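Local coordinates for protein Xcc_ctr_pt (Xanthomonas campestris pv. campestris, PDB 6NJW) that probably cleaves nucleic acids by two-metal catalysis as a Class 2 OLD family nuclease, this chain being its C-terminal, Toprim-containing region, at residues A[25-30]-A[59-64]; A[79-84]-A[127-132]; A[96-101]-A[116-121]. All blocks are in the same frame, centred on the assembly; numbering follows the deposited sequence.

Contact 1. Residues A[25-30]-A[59-64]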
loop_
_atom_site.group_PDB
_atom_site.type_symbol
_atom_site.label_atom_id
_atom_site.label_comp_id
_atom_site.label_asym_id
_atom_site.label_seq_id
_atom_site.Cartn_x
_atom_site.Cartn_y
_atom_site.Cartn_z
ATOM N N LEU A 25 0.784 7.952 0.295
ATOM C CA LEU A 25 -0.088 7.881 -0.877
ATOM C C LEU A 25 -0.238 6.430 -1.301
ATOM O O LEU A 25 0.770 5.742 -1.517
ATOM C CB LEU A 25 0.494 8.705 -2.034
ATOM C CG LEU A 25 0.621 10.202 -1.776
ATOM C CD1 LEU A 25 1.420 10.840 -2.933
ATOM C CD2 LEU A 25 -0.779 10.797 -1.652
ATOM N N VAL A 26 -1.490 5.974 -1.423
ATOM C CA VAL A 26 -1.820 4.596 -1.760
ATOM C C VAL A 26 -2.858 4.599 -2.882
ATOM O O VAL A 26 -3.499 5.611 -3.158
ATOM C CB VAL A 26 -2.341 3.823 -0.527
ATOM C CG1 VAL A 26 -1.286 3.894 0.622
ATOM C CG2 VAL A 26 -3.662 4.376 -0.072
ATOM N N GLU A 27 -3.022 3.443 -3.532
ATOM C CA GLU A 27 -3.882 3.385 -4.712
ATOM C C GLU A 27 -5.366 3.332 -4.364
ATOM O O GLU A 27 -6.188 3.935 -5.059
ATOM C CB GLU A 27 -3.521 2.173 -5.570
ATOM C CG GLU A 27 -2.170 2.281 -6.272
ATOM C CD GLU A 27 -1.907 1.056 -7.148
ATOM O OE1 GLU A 27 -2.866 0.289 -7.384
ATOM O OE2 GLU A 27 -0.759 0.861 -7.597
ATOM N N GLY A 28 -5.743 2.600 -3.322
ATOM C CA GLY A 28 -7.156 2.399 -3.078
ATOM C C GLY A 28 -7.533 2.131 -1.638
ATOM O O GLY A 28 -6.738 2.347 -0.709
ATOM N N ASP A 29 -8.755 1.624 -1.451
ATOM C CA ASP A 29 -9.327 1.530 -0.115
ATOM C C ASP A 29 -8.712 0.408 0.696
ATOM O O ASP A 29 -8.680 0.502 1.925
ATOM C CB ASP A 29 -10.841 1.330 -0.189
ATOM C CG ASP A 29 -11.582 2.632 -0.345
ATOM O OD1 ASP A 29 -10.936 3.687 -0.201
ATOM O OD2 ASP A 29 -12.808 2.602 -0.613
ATOM N N ALA A 30 -8.234 -0.656 0.044
ATOM C CA ALA A 30 -7.644 -1.763 0.789
ATOM C C ALA A 30 -6.392 -1.306 1.528
ATOM O O ALA A 30 -6.254 -1.533 2.733
ATOM C CB ALA A 30 -7.328 -2.931 -0.143
ATOM N N THR A 59 -4.192 4.939 -10.065
ATOM C CA THR A 59 -2.746 4.827 -10.196
ATOM C C THR A 59 -2.100 6.131 -10.633
ATOM O O THR A 59 -0.909 6.141 -10.956
ATOM C CB THR A 59 -2.368 3.702 -11.170
ATOM O OG1 THR A 59 -2.936 3.969 -12.457
ATOM C CG2 THR A 59 -2.888 2.349 -10.671
ATOM N N ASN A 60 -2.838 7.233 -10.644
ATOM C CA ASN A 60 -2.270 8.508 -11.047
ATOM C C ASN A 60 -1.833 9.244 -9.788
ATOM O O ASN A 60 -2.630 9.938 -9.159
ATOM C CB ASN A 60 -3.259 9.337 -11.854
ATOM C CG ASN A 60 -2.628 10.600 -12.382
ATOM O OD1 ASN A 60 -1.402 10.750 -12.349
ATOM N ND2 ASN A 60 -3.451 11.524 -12.864
ATOM N N PHE A 61 -0.554 9.107 -9.441
ATOM C CA PHE A 61 0.012 9.782 -8.285
ATOM C C PHE A 61 0.497 11.190 -8.597
ATOM O O PHE A 61 0.769 11.959 -7.671
ATOM C CB PHE A 61 1.170 8.941 -7.711
ATOM C CG PHE A 61 0.707 7.677 -7.029
ATOM C CD1 PHE A 61 0.317 7.698 -5.704
ATOM C CD2 PHE A 61 0.634 6.484 -7.726
ATOM C CE1 PHE A 61 -0.120 6.545 -5.071
ATOM C CE2 PHE A 61 0.194 5.317 -7.112
ATOM C CZ PHE A 61 -0.190 5.343 -5.774
ATOM N N THR A 62 0.580 11.563 -9.872
ATOM C CA THR A 62 1.238 12.820 -10.226
ATOM C C THR A 62 0.602 14.060 -9.595
ATOM O O THR A 62 1.352 14.916 -9.092
ATOM C CB THR A 62 1.293 12.932 -11.755
ATOM O OG1 THR A 62 1.869 11.731 -12.270
ATOM C CG2 THR A 62 2.164 14.092 -12.162
ATOM N N PRO A 63 -0.725 14.244 -9.596
ATOM C CA PRO A 63 -1.278 15.462 -8.972
ATOM C C PRO A 63 -0.952 15.573 -7.500
ATOM O O PRO A 63 -0.762 16.687 -6.999
ATOM C CB PRO A 63 -2.791 15.315 -9.188
ATOM C CG PRO A 63 -2.904 14.397 -10.366
ATOM C CD PRO A 63 -1.783 13.428 -10.215
ATOM N N TYR A 64 -0.870 14.446 -6.790
ATOM C CA TYR A 64 -0.526 14.490 -5.370
ATOM C C TYR A 64 0.947 14.792 -5.144
ATOM O O TYR A 64 1.301 15.489 -4.182
ATOM C CB TYR A 64 -0.906 13.170 -4.708
ATOM C CG TYR A 64 -2.394 13.023 -4.655
ATOM C CD1 TYR A 64 -3.103 12.529 -5.749
ATOM C CD2 TYR A 64 -3.103 13.429 -3.539
ATOM C CE1 TYR A 64 -4.484 12.406 -5.718
ATOM C CE2 TYR A 64 -4.488 13.316 -3.495
ATOM C CZ TYR A 64 -5.167 12.805 -4.586
ATOM O OH TYR A 64 -6.537 12.686 -4.539
#

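Contact 2. Residues A[79-84]-A[127-132]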
loop_
_atom_site.group_PDB
_atom_site.type_symbol
_atom_site.label_atom_id
_atom_site.label_comp_id
_atom_site.label_asym_id
_atom_site.label_seq_id
_atom_site.Cartn_x
_atom_site.Cartn_y
_atom_site.Cartn_z
ATOM N N ILE A 79 5.061 6.733 -1.531
ATOM C CA ILE A 79 4.099 6.120 -2.445
ATOM C C ILE A 79 4.171 4.606 -2.307
ATOM O O ILE A 79 5.261 4.039 -2.216
ATOM C CB ILE A 79 4.372 6.529 -3.913
ATOM C CG1 ILE A 79 3.890 7.957 -4.172
ATOM C CG2 ILE A 79 3.715 5.549 -4.895
ATOM C CD1 ILE A 79 4.413 8.543 -5.501
ATOM N N LEU A 80 3.010 3.957 -2.324
ATOM C CA LEU A 80 2.881 2.507 -2.400
ATOM C C LEU A 80 2.076 2.193 -3.649
ATOM O O LEU A 80 0.925 2.629 -3.769
ATOM C CB LEU A 80 2.167 1.948 -1.160
ATOM C CG LEU A 80 2.956 2.150 0.133
ATOM C CD1 LEU A 80 2.101 1.948 1.376
ATOM C CD2 LEU A 80 4.076 1.142 0.095
ATOM N N THR A 81 2.663 1.434 -4.569
ATOM C CA THR A 81 1.957 1.145 -5.812
ATOM C C THR A 81 2.355 -0.241 -6.301
ATOM O O THR A 81 3.347 -0.817 -5.843
ATOM C CB THR A 81 2.240 2.222 -6.871
ATOM O OG1 THR A 81 1.302 2.103 -7.958
ATOM C CG2 THR A 81 3.657 2.113 -7.385
ATOM N N ASP A 82 1.551 -0.780 -7.224
ATOM C CA ASP A 82 1.696 -2.152 -7.710
ATOM C C ASP A 82 2.428 -2.189 -9.045
ATOM O O ASP A 82 2.189 -1.350 -9.919
ATOM C CB ASP A 82 0.326 -2.814 -7.866
ATOM C CG ASP A 82 -0.337 -3.091 -6.531
ATOM O OD1 ASP A 82 0.356 -2.993 -5.501
ATOM O OD2 ASP A 82 -1.543 -3.402 -6.506
ATOM N N ARG A 83 3.301 -3.189 -9.213
ATOM C CA ARG A 83 4.110 -3.247 -10.429
ATOM C C ARG A 83 3.248 -3.406 -11.673
ATOM O O ARG A 83 3.510 -2.764 -12.699
ATOM C CB ARG A 83 5.127 -4.387 -10.361
ATOM C CG ARG A 83 6.177 -4.282 -11.472
ATOM C CD ARG A 83 7.121 -5.468 -11.481
ATOM N NE ARG A 83 8.273 -5.267 -12.354
ATOM C CZ ARG A 83 9.497 -4.983 -11.917
ATOM N NH1 ARG A 83 9.720 -4.867 -10.614
ATOM N NH2 ARG A 83 10.494 -4.813 -12.776
ATOM N N ASP A 84 2.231 -4.266 -11.605
ATOM C CA ASP A 84 1.308 -4.526 -12.721
ATOM C C ASP A 84 2.018 -5.142 -13.930
ATOM O O ASP A 84 2.493 -6.285 -13.868
ATOM C CB ASP A 84 0.577 -3.236 -13.125
ATOM C CG ASP A 84 -0.481 -2.835 -12.117
ATOM O OD1 ASP A 84 -1.009 -3.748 -11.450
ATOM O OD2 ASP A 84 -0.776 -1.622 -11.977
ATOM N N TYR A 127 9.295 6.062 -2.861
ATOM C CA TYR A 127 8.252 5.507 -3.714
ATOM C C TYR A 127 8.551 4.029 -3.922
ATOM O O TYR A 127 9.598 3.690 -4.478
ATOM C CB TYR A 127 8.200 6.241 -5.058
ATOM C CG TYR A 127 8.039 7.766 -4.980
ATOM C CD1 TYR A 127 7.493 8.383 -3.853
ATOM C CD2 TYR A 127 8.448 8.583 -6.045
ATOM C CE1 TYR A 127 7.342 9.779 -3.794
ATOM C CE2 TYR A 127 8.316 9.972 -5.994
ATOM C CZ TYR A 127 7.755 10.565 -4.878
ATOM O OH TYR A 127 7.614 11.940 -4.842
ATOM N N PHE A 128 7.636 3.154 -3.490
ATOM C CA PHE A 128 7.952 1.734 -3.378
ATOM C C PHE A 128 6.929 0.914 -4.142
ATOM O O PHE A 128 5.729 1.220 -4.116
ATOM C CB PHE A 128 8.003 1.279 -1.896
ATOM C CG PHE A 128 9.142 1.883 -1.131
ATOM C CD1 PHE A 128 10.424 1.370 -1.246
ATOM C CD2 PHE A 128 8.938 2.991 -0.332
ATOM C CE1 PHE A 128 11.492 1.950 -0.560
ATOM C CE2 PHE A 128 9.989 3.583 0.353
ATOM C CZ PHE A 128 11.269 3.070 0.242
ATOM N N VAL A 129 7.402 -0.124 -4.827
ATOM C CA VAL A 129 6.534 -0.937 -5.671
ATOM C C VAL A 129 6.466 -2.354 -5.110
ATOM O O VAL A 129 7.464 -2.907 -4.634
ATOM C CB VAL A 129 6.982 -0.941 -7.152
ATOM C CG1 VAL A 129 7.224 0.477 -7.651
ATOM C CG2 VAL A 129 8.222 -1.754 -7.346
ATOM N N ASN A 130 5.270 -2.922 -5.133
ATOM C CA ASN A 130 5.055 -4.314 -4.787
ATOM C C ASN A 130 4.997 -5.141 -6.067
ATOM O O ASN A 130 4.312 -4.766 -7.029
ATOM C CB ASN A 130 3.754 -4.465 -4.004
ATOM C CG ASN A 130 3.450 -5.898 -3.639
ATOM O OD1 ASN A 130 4.349 -6.683 -3.354
ATOM N ND2 ASN A 130 2.165 -6.248 -3.647
ATOM N N GLU A 131 5.682 -6.279 -6.060
ATOM C CA GLU A 131 5.695 -7.141 -7.236
ATOM C C GLU A 131 4.440 -7.997 -7.347
ATOM O O GLU A 131 4.209 -8.596 -8.400
ATOM C CB GLU A 131 6.947 -8.025 -7.236
ATOM C CG GLU A 131 8.240 -7.258 -6.974
ATOM C CD GLU A 131 8.689 -6.434 -8.175
ATOM O OE1 GLU A 131 8.614 -6.960 -9.307
ATOM O OE2 GLU A 131 9.100 -5.256 -7.996
ATOM N N ASN A 132 3.620 -8.058 -6.306
ATOM C CA ASN A 132 2.324 -8.719 -6.333
ATOM C C ASN A 132 1.234 -7.653 -6.241
ATOM O O ASN A 132 1.499 -6.451 -6.367
ATOM C CB ASN A 132 2.238 -9.740 -5.188
ATOM C CG ASN A 132 1.213 -10.845 -5.452
ATOM O OD1 ASN A 132 0.351 -10.715 -6.328
ATOM N ND2 ASN A 132 1.301 -11.937 -4.690
#

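Contact 3. Residues A[96-101]-A[116-121]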
loop_
_atom_site.group_PDB
_atom_site.type_symbol
_atom_site.label_atom_id
_atom_site.label_comp_id
_atom_site.label_asym_id
_atom_site.label_seq_id
_atom_site.Cartn_x
_atom_site.Cartn_y
_atom_site.Cartn_z
ATOM N N ARG A 96 4.251 5.466 -14.819
ATOM C CA ARG A 96 3.690 6.028 -13.597
ATOM C C ARG A 96 4.775 6.647 -12.723
ATOM O O ARG A 96 4.591 7.743 -12.182
ATOM C CB ARG A 96 2.926 4.933 -12.850
ATOM C CG ARG A 96 2.295 5.334 -11.516
ATOM C CD ARG A 96 1.785 4.080 -10.790
ATOM N NE ARG A 96 1.185 3.153 -11.752
ATOM C CZ ARG A 96 1.203 1.827 -11.647
ATOM N NH1 ARG A 96 1.789 1.246 -10.610
ATOM N NH2 ARG A 96 0.629 1.081 -12.584
ATOM N N LEU A 97 5.933 5.986 -12.612
ATOM C CA LEU A 97 7.004 6.500 -11.765
ATOM C C LEU A 97 7.830 7.573 -12.463
ATOM O O LEU A 97 8.327 8.486 -11.805
ATOM C CB LEU A 97 7.919 5.357 -11.302
ATOM C CG LEU A 97 7.327 4.420 -10.248
ATOM C CD1 LEU A 97 8.332 3.342 -9.833
ATOM C CD2 LEU A 97 6.858 5.213 -9.037
ATOM N N ILE A 98 7.998 7.497 -13.781
ATOM C CA ILE A 98 8.628 8.617 -14.481
ATOM C C ILE A 98 7.783 9.879 -14.322
ATOM O O ILE A 98 8.313 10.986 -14.158
ATOM C CB ILE A 98 8.857 8.263 -15.963
ATOM C CG1 ILE A 98 9.981 7.225 -16.083
ATOM C CG2 ILE A 98 9.202 9.519 -16.764
ATOM C CD1 ILE A 98 10.154 6.670 -17.483
ATOM N N ASN A 99 6.461 9.725 -14.337
ATOM C CA ASN A 99 5.583 10.884 -14.194
ATOM C C ASN A 99 5.787 11.583 -12.855
ATOM O O ASN A 99 5.773 12.821 -12.790
ATOM C CB ASN A 99 4.129 10.459 -14.380
ATOM C CG ASN A 99 3.763 10.298 -15.852
ATOM O OD1 ASN A 99 4.417 10.866 -16.716
ATOM N ND2 ASN A 99 2.739 9.504 -16.134
ATOM N N VAL A 100 6.015 10.822 -11.774
ATOM C CA VAL A 100 6.304 11.505 -10.508
ATOM C C VAL A 100 7.777 11.887 -10.382
ATOM O O VAL A 100 8.098 12.898 -9.742
ATOM C CB VAL A 100 5.832 10.684 -9.291
ATOM C CG1 VAL A 100 4.316 10.574 -9.293
ATOM C CG2 VAL A 100 6.462 9.302 -9.262
ATOM N N LEU A 101 8.703 11.124 -10.974
ATOM C CA LEU A 101 10.102 11.520 -10.864
ATOM C C LEU A 101 10.378 12.813 -11.624
ATOM O O LEU A 101 11.231 13.606 -11.206
ATOM C CB LEU A 101 11.017 10.400 -11.352
ATOM C CG LEU A 101 11.170 9.180 -10.430
ATOM C CD1 LEU A 101 11.798 8.016 -11.186
ATOM C CD2 LEU A 101 11.985 9.507 -9.196
ATOM N N ASP A 116 13.383 -1.391 -14.177
ATOM C CA ASP A 116 14.052 -1.650 -12.909
ATOM C C ASP A 116 14.939 -0.483 -12.490
ATOM O O ASP A 116 15.058 -0.202 -11.296
ATOM C CB ASP A 116 14.852 -2.950 -12.987
ATOM C CG ASP A 116 13.977 -4.185 -12.777
ATOM O OD1 ASP A 116 12.801 -4.032 -12.378
ATOM O OD2 ASP A 116 14.460 -5.310 -13.013
ATOM N N GLU A 117 15.539 0.229 -13.445
ATOM C CA GLU A 117 16.292 1.429 -13.085
ATOM C C GLU A 117 15.367 2.541 -12.580
ATOM O O GLU A 117 15.716 3.265 -11.640
ATOM C CB GLU A 117 17.116 1.920 -14.282
ATOM C CG GLU A 117 18.352 1.059 -14.606
ATOM C CD GLU A 117 18.882 1.291 -16.025
ATOM O OE1 GLU A 117 18.076 1.405 -16.970
ATOM O OE2 GLU A 117 20.112 1.379 -16.191
ATOM N N VAL A 118 14.206 2.720 -13.211
ATOM C CA VAL A 118 13.256 3.716 -12.717
ATOM C C VAL A 118 12.792 3.342 -11.314
ATOM O O VAL A 118 12.652 4.202 -10.436
ATOM C CB VAL A 118 12.082 3.859 -13.700
ATOM C CG1 VAL A 118 10.877 4.566 -13.046
ATOM C CG2 VAL A 118 12.542 4.615 -14.936
ATOM N N ILE A 119 12.603 2.046 -11.072
ATOM C CA ILE A 119 12.117 1.579 -9.778
ATOM C C ILE A 119 13.163 1.791 -8.685
ATOM O O ILE A 119 12.842 2.263 -7.589
ATOM C CB ILE A 119 11.680 0.106 -9.883
ATOM C CG1 ILE A 119 10.374 0.012 -10.679
ATOM C CG2 ILE A 119 11.488 -0.499 -8.506
ATOM C CD1 ILE A 119 9.991 -1.401 -11.097
ATOM N N LYS A 120 14.427 1.444 -8.945
ATOM C CA LYS A 120 15.423 1.613 -7.878
ATOM C C LYS A 120 15.773 3.084 -7.643
ATOM O O LYS A 120 16.125 3.464 -6.518
ATOM C CB LYS A 120 16.679 0.796 -8.178
ATOM C CG LYS A 120 17.498 1.279 -9.343
ATOM C CD LYS A 120 18.601 0.250 -9.647
ATOM C CE LYS A 120 19.611 0.766 -10.676
ATOM N NZ LYS A 120 20.574 -0.305 -11.077
ATOM N N LEU A 121 15.664 3.931 -8.672
ATOM C CA LEU A 121 15.772 5.371 -8.442
ATOM C C LEU A 121 14.643 5.867 -7.551
ATOM O O LEU A 121 14.865 6.669 -6.632
ATOM C CB LEU A 121 15.753 6.122 -9.777
ATOM C CG LEU A 121 15.711 7.651 -9.742
ATOM C CD1 LEU A 121 16.878 8.233 -8.941
ATOM C CD2 LEU A 121 15.693 8.214 -11.176
#

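Contact 1. Residues A[25-30]-A[59-64]
With chi1 of -63° in L25, CG stands anti to the carbonyl carbon and CB is left facing the rim of F61 at CD1 and CE1; the like torsion of F61 (-71°) turns its ring toward the end of strand 22-26, beside the loop leading into helix 62-68. L25 CB lies 3.8 Å from F61 CE1. The forked end of the leucine passes on to Y64, with L25 CD1 3.7 Å from Y64 CB, while the phenol of that tyrosine leads away. Leucine suits this place because it is long and branched: its root fills in against one aromatic and its methyls against the root of the next.

F61 presents its edge to the strand end. V26 N sits in the ring plane at the rim, and E27 CG, 3.7 Å from F61 CZ, is also near that plane. A flat, rigid ring can fit against backbone and methylene alike without asking for a polar partner, and I79 and V100 also pack on it. E27 crosses F61 at about a right angle. Its extended chain (chi2 -178°) carries the carboxylate past the ring to T59, whose CG2 lies 3.9 Å from E27 OE1. The other oxygen, E27 OE2, accepts from D82 N, which would limit the carboxylate's rotation; T81 OG1 also approaches it, unusually closely.

No hydrogen bond joins the two segments. Within the loop, N60 OD1 accepts from T62 N at 3.3 Å, the donor standing above the amide plane, a capping bond at the turn into the helix.

E27 is a magnesium-binding residue of this protein, although the ion in this model does not bind it directly. Its place after strand 22-26, with D82 and D84 at and just past the end of the neighbouring parallel strand, is the acidic signature of the Toprim fold.

Contact 2. Residues A[79-84]-A[127-132]
I79 meets Y127, and T81 meets V129, in a parallel pair of strands that closes a beta-alpha-beta crossover of the Toprim sheet; helices 93-104 and 115-123 lie in the connection.

Backbone bonds hold the register. F128 N donates to I79 O (2.8 Å), T81 N to F128 O (3.1 Å), N130 N to T81 O (2.9 Å) and R83 N to N130 O (2.9 Å), the last carrying the pairing one residue past strand 77-82.

The closer apolar contacts lie on the sheet face bearing I79 and T81. I79 CD1 stands over one face of the Y127 ring, 3.6 Å from its centroid, a CH-pi contact that suits a slim methyl above a broad ring. Beta-branched T81, at home in a strand, divides its branches: CG2 lies 3.9 Å from V129 CG1, whereas OG1 turns toward the E27 carboxylate.

On the other face L80 CD2 meets F128 CB loosely, and D82 runs alongside N130, their carboxylate and amide planes 70° apart. D82 OD1 is buried here with no hydrogen-bond partner in the model; its acid group suits a magnesium ligand.

Past the strand, R83, extended (chi1 -168°), forms a salt bridge with E131 and another, through NH2, with D116. Both E131 oxygens lie 2.7 Å from R83 NH1, but the bonds are weak: OE2 is at the edge in the guanidinium plane, OE1 oblique to it.

Contact 3. Residues A[96-101]-A[116-121]
No flat side-chain group bridges L97, I98 and L101 to V118, I119 and L121: neither ring, amide nor carboxylate offers a face or an edge here, and every touching side chain is aliphatic. The nearest thing to a flat partner is a backbone peptide, whose oxygen V118 O lies 4.0 Å from L101 CD1.

V118 is the wedge. With chi1 at 163°, its CG1 lies anti to the backbone N and enters between L97 and L101, 3.5 Å from L97 CB. The second branch, V118 CG2, turns to I98 and lies 3.8 Å from I98 CG1, where the two side chains cross at about a right angle. Valine suits this position because it is short and forked next to the backbone, so two methyls can reach neighbouring residues of the facing helix while the main chains stay near each other.

Longer side chains fill in around this wedge. L97 CD1 reaches over to I119 CG1 at 4.0 Å, and both residues also pack on V129 of the edge strand. At the other end L101 CD1 meets L121 CD2 at 3.9 Å, the two leucines crossing obliquely. The helix axes approach to 9.9 Å and run at 46° to each other, both heading broadly the same way.

Polar residues of these helices look elsewhere. R96 forms a salt bridge with D84 and a hydrogen bond to the backbone oxygen of D82, whose side chain belongs to the metal site.

The contact therefore joins the two helices of the crossover by dispersion and the burial of hydrocarbon. With no hydrogen bond or salt bridge between the segments to dictate orientation, the fit of the branched side chains, together with packing on the sheet, probably governs how the helices sit against each other.

How the contacts relate
Contacts 1 and 2 share one sheet, their centres about 11 Å apart, and converge on the magnesium site: the E27 side chain comes about 5 Å from the ion and that of D82 about 3 Å, with Y209 completing the protein ligands seen in the model. The side chain of T59 in contact 1 is also about 5 Å from that of D84 in contact 2. Contact 3 is nested inside the loop closed by contact 2. It lies farther out, the L97 side chain about 11 Å from the magnesium. Contacts 1 and 3 meet directly, T59 O lying 3.4 Å from R96 CG, so R96 touches both of the other contacts.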